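Local coordinates for SusD superfamily protein (Bacteroides thetaiotaomicron VPI-5482, PDB 3HDX) that probably binds polysaccharide at the outer membrane, as a SusD homologue, and probably helps in its uptake, at residues R257-F263 with S357-L363. Numbering follows the deposited sequence. Where two conformers were deposited one is given.
With EDO (1,2-ethanediol), chain I.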
loop_
_atom_site.group_PDB
_atom_site.type_symbol
_atom_site.label_atom_id
_atom_site.label_comp_id
_atom_site.label_asym_id
_atom_site.label_seq_id
_atom_site.Cartn_x
_atom_site.Cartn_y
_atom_site.Cartn_z
ATOM N N ARG A 257 -11.298 -4.171 -1.282
ATOM C CA ARG A 257 -9.813 -4.173 -1.128
ATOM C C ARG A 257 -9.269 -4.575 -2.502
ATOM O O ARG A 257 -9.181 -5.767 -2.819
ATOM C CB ARG A 257 -9.351 -5.100 -0.035
ATOM C CG ARG A 257 -9.867 -4.788 1.332
ATOM C CD ARG A 257 -9.128 -5.578 2.388
ATOM N NE ARG A 257 -9.360 -7.018 2.271
ATOM C CZ ARG A 257 -10.273 -7.751 2.928
ATOM N NH1 ARG A 257 -11.168 -7.210 3.764
ATOM N NH2 ARG A 257 -10.318 -9.066 2.724
ATOM N N ILE A 258 -8.996 -3.587 -3.351
ATOM C CA ILE A 258 -8.513 -3.846 -4.718
ATOM C C ILE A 258 -7.176 -4.603 -4.677
ATOM O O ILE A 258 -6.971 -5.513 -5.485
ATOM C CB ILE A 258 -8.435 -2.555 -5.543
ATOM C CG1 ILE A 258 -9.835 -1.986 -5.738
ATOM C CG2 ILE A 258 -7.734 -2.799 -6.938
ATOM C CD1 ILE A 258 -9.849 -0.629 -6.415
ATOM N N LEU A 259 -6.314 -4.209 -3.740
ATOM C CA LEU A 259 -5.057 -4.918 -3.454
ATOM C C LEU A 259 -4.807 -4.837 -1.960
ATOM O O LEU A 259 -4.737 -3.726 -1.385
ATOM C CB LEU A 259 -3.883 -4.326 -4.257
ATOM C CG LEU A 259 -2.598 -5.168 -4.378
ATOM C CD1 LEU A 259 -1.730 -4.559 -5.493
ATOM C CD2 LEU A 259 -1.798 -5.290 -3.122
ATOM N N GLY A 260 -4.685 -5.988 -1.321
ATOM C CA GLY A 260 -4.385 -6.022 0.097
ATOM C C GLY A 260 -3.898 -7.377 0.530
ATOM O O GLY A 260 -3.781 -8.276 -0.306
ATOM N N PHE A 261 -3.564 -7.490 1.822
ATOM C CA PHE A 261 -3.014 -8.723 2.414
ATOM C C PHE A 261 -3.702 -8.965 3.735
ATOM O O PHE A 261 -3.822 -8.055 4.571
ATOM C CB PHE A 261 -1.496 -8.619 2.606
ATOM C CG PHE A 261 -0.788 -8.356 1.327
ATOM C CD1 PHE A 261 -0.444 -9.407 0.485
ATOM C CD2 PHE A 261 -0.555 -7.052 0.910
ATOM C CE1 PHE A 261 0.121 -9.147 -0.791
ATOM C CE2 PHE A 261 0.024 -6.794 -0.351
ATOM C CZ PHE A 261 0.362 -7.855 -1.188
ATOM N N ASN A 262 -4.183 -10.190 3.892
ATOM C CA ASN A 262 -5.006 -10.558 5.038
ATOM C C ASN A 262 -4.277 -11.464 6.017
ATOM O O ASN A 262 -3.382 -12.224 5.630
ATOM C CB ASN A 262 -6.254 -11.297 4.541
ATOM C CG ASN A 262 -6.939 -10.573 3.408
ATOM O OD1 ASN A 262 -7.071 -9.343 3.437
ATOM N ND2 ASN A 262 -7.289 -11.310 2.363
ATOM N N PHE A 263 -4.753 -11.477 7.255
ATOM C CA PHE A 263 -4.115 -12.300 8.304
ATOM C C PHE A 263 -5.042 -13.437 8.763
ATOM O O PHE A 263 -6.251 -13.198 8.926
ATOM C CB PHE A 263 -3.727 -11.371 9.431
ATOM C CG PHE A 263 -2.646 -10.392 9.033
ATOM C CD1 PHE A 263 -2.960 -9.252 8.253
ATOM C CD2 PHE A 263 -1.308 -10.607 9.419
ATOM C CE1 PHE A 263 -1.987 -8.349 7.866
ATOM C CE2 PHE A 263 -0.298 -9.693 9.041
ATOM C CZ PHE A 263 -0.634 -8.564 8.279
ATOM N N SER A 357 -6.404 -6.276 7.884
ATOM C CA SER A 357 -5.734 -6.447 6.606
ATOM C C SER A 357 -4.968 -5.178 6.264
ATOM O O SER A 357 -5.375 -4.061 6.628
ATOM C CB SER A 357 -6.738 -6.643 5.461
ATOM O OG SER A 357 -7.503 -7.818 5.563
ATOM N N ILE A 358 -3.862 -5.375 5.556
ATOM C CA ILE A 358 -3.207 -4.293 4.843
ATOM C C ILE A 358 -4.077 -3.992 3.608
ATOM O O ILE A 358 -4.466 -4.919 2.858
ATOM C CB ILE A 358 -1.781 -4.677 4.416
ATOM C CG1 ILE A 358 -0.870 -4.864 5.616
ATOM C CG2 ILE A 358 -1.206 -3.625 3.422
ATOM C CD1 ILE A 358 0.399 -5.629 5.287
ATOM N N VAL A 359 -4.421 -2.715 3.424
ATOM C CA VAL A 359 -5.170 -2.272 2.248
ATOM C C VAL A 359 -4.256 -1.362 1.457
ATOM O O VAL A 359 -4.066 -0.187 1.794
ATOM C CB VAL A 359 -6.475 -1.594 2.593
ATOM C CG1 VAL A 359 -7.174 -1.099 1.302
ATOM C CG2 VAL A 359 -7.385 -2.550 3.453
ATOM N N PHE A 360 -3.620 -1.937 0.431
ATOM C CA PHE A 360 -2.747 -1.146 -0.398
ATOM C C PHE A 360 -3.531 -0.111 -1.177
ATOM O O PHE A 360 -3.114 1.034 -1.262
ATOM C CB PHE A 360 -1.877 -2.010 -1.303
ATOM C CG PHE A 360 -1.020 -1.213 -2.224
ATOM C CD1 PHE A 360 0.143 -0.579 -1.767
ATOM C CD2 PHE A 360 -1.392 -1.014 -3.541
ATOM C CE1 PHE A 360 0.925 0.201 -2.674
ATOM C CE2 PHE A 360 -0.605 -0.246 -4.397
ATOM C CZ PHE A 360 0.511 0.368 -3.951
ATOM N N THR A 361 -4.644 -0.542 -1.773
ATOM C CA THR A 361 -5.497 0.348 -2.536
ATOM C C THR A 361 -6.942 -0.104 -2.541
ATOM O O THR A 361 -7.294 -1.249 -2.255
ATOM C CB THR A 361 -4.976 0.543 -3.978
ATOM O OG1 THR A 361 -5.676 1.629 -4.616
ATOM C CG2 THR A 361 -5.077 -0.724 -4.826
ATOM N N ARG A 362 -7.764 0.860 -2.884
ATOM C CA ARG A 362 -9.201 0.787 -2.931
ATOM C C ARG A 362 -9.681 1.898 -3.866
ATOM O O ARG A 362 -8.902 2.783 -4.254
ATOM C CB ARG A 362 -9.818 0.907 -1.529
ATOM C CG ARG A 362 -9.403 2.158 -0.742
ATOM C CD ARG A 362 -9.843 1.979 0.722
ATOM N NE ARG A 362 -9.461 3.090 1.605
ATOM C CZ ARG A 362 -10.205 4.170 1.835
ATOM N NH1 ARG A 362 -11.336 4.386 1.188
ATOM N NH2 ARG A 362 -9.784 5.074 2.698
ATOM N N LEU A 363 -10.975 1.886 -4.192
ATOM C CA LEU A 363 -11.493 2.834 -5.193
ATOM C C LEU A 363 -11.231 4.297 -4.892
ATOM O O LEU A 363 -10.945 5.085 -5.798
ATOM C CB LEU A 363 -12.980 2.617 -5.540
ATOM C CG LEU A 363 -13.212 1.547 -6.613
ATOM C CD1 LEU A 363 -14.699 1.231 -6.752
ATOM C CD2 LEU A 363 -12.616 1.917 -7.953
HETATM C C1 EDO I . -5.742 -9.071 -3.022
HETATM O O1 EDO I . -4.723 -8.159 -3.249
HETATM C C2 EDO I . -7.081 -8.436 -3.151
HETATM O O2 EDO I . -7.330 -7.643 -1.986
HETATM O O HOH W 1 -6.834 -9.532 7.625
#
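S357 OG is gripped from two directions: it donates to N262 OD1 at 2.7 Å and accepts from a water that in turn takes the N-H of F263. A small hydroxyl suits this spot, since S357 OG also lies 3.8 Å above the guanidinium plane of R257, over its centre. That group is anchored elsewhere, to carbonyls of L246, S249 and G191, and the bend at chi3 (-65°) carries it beneath the serine while CD packs on V359 CG2. With the side chain cut back to alanine, L246 O and S249 O would probably lose the guanidinium N-H groups they accept here, and both S357 OG and the valine methyl would be uncovered.

Between the strands, F261 N bonds to I358 O and I358 N to F261 O, each at 2.9 Å. G260 CA lies just 3.0 Å from I358 O, where a beta carbon would clash, so glycine fits. Further along, L259 O takes the N-H of T361 and, weakly, that of F360, whereas T361 O receives weak bonds from I258 and L259. L259 CD2 rests on F360 CB (3.8 Å), and I258 CD1 reaches L363 CG where helix 363-376 begins. With I258 and L259 both opposite T361, this is a classic bulge in a two-stranded antiparallel sheet, buried among the helices of the SusD fold.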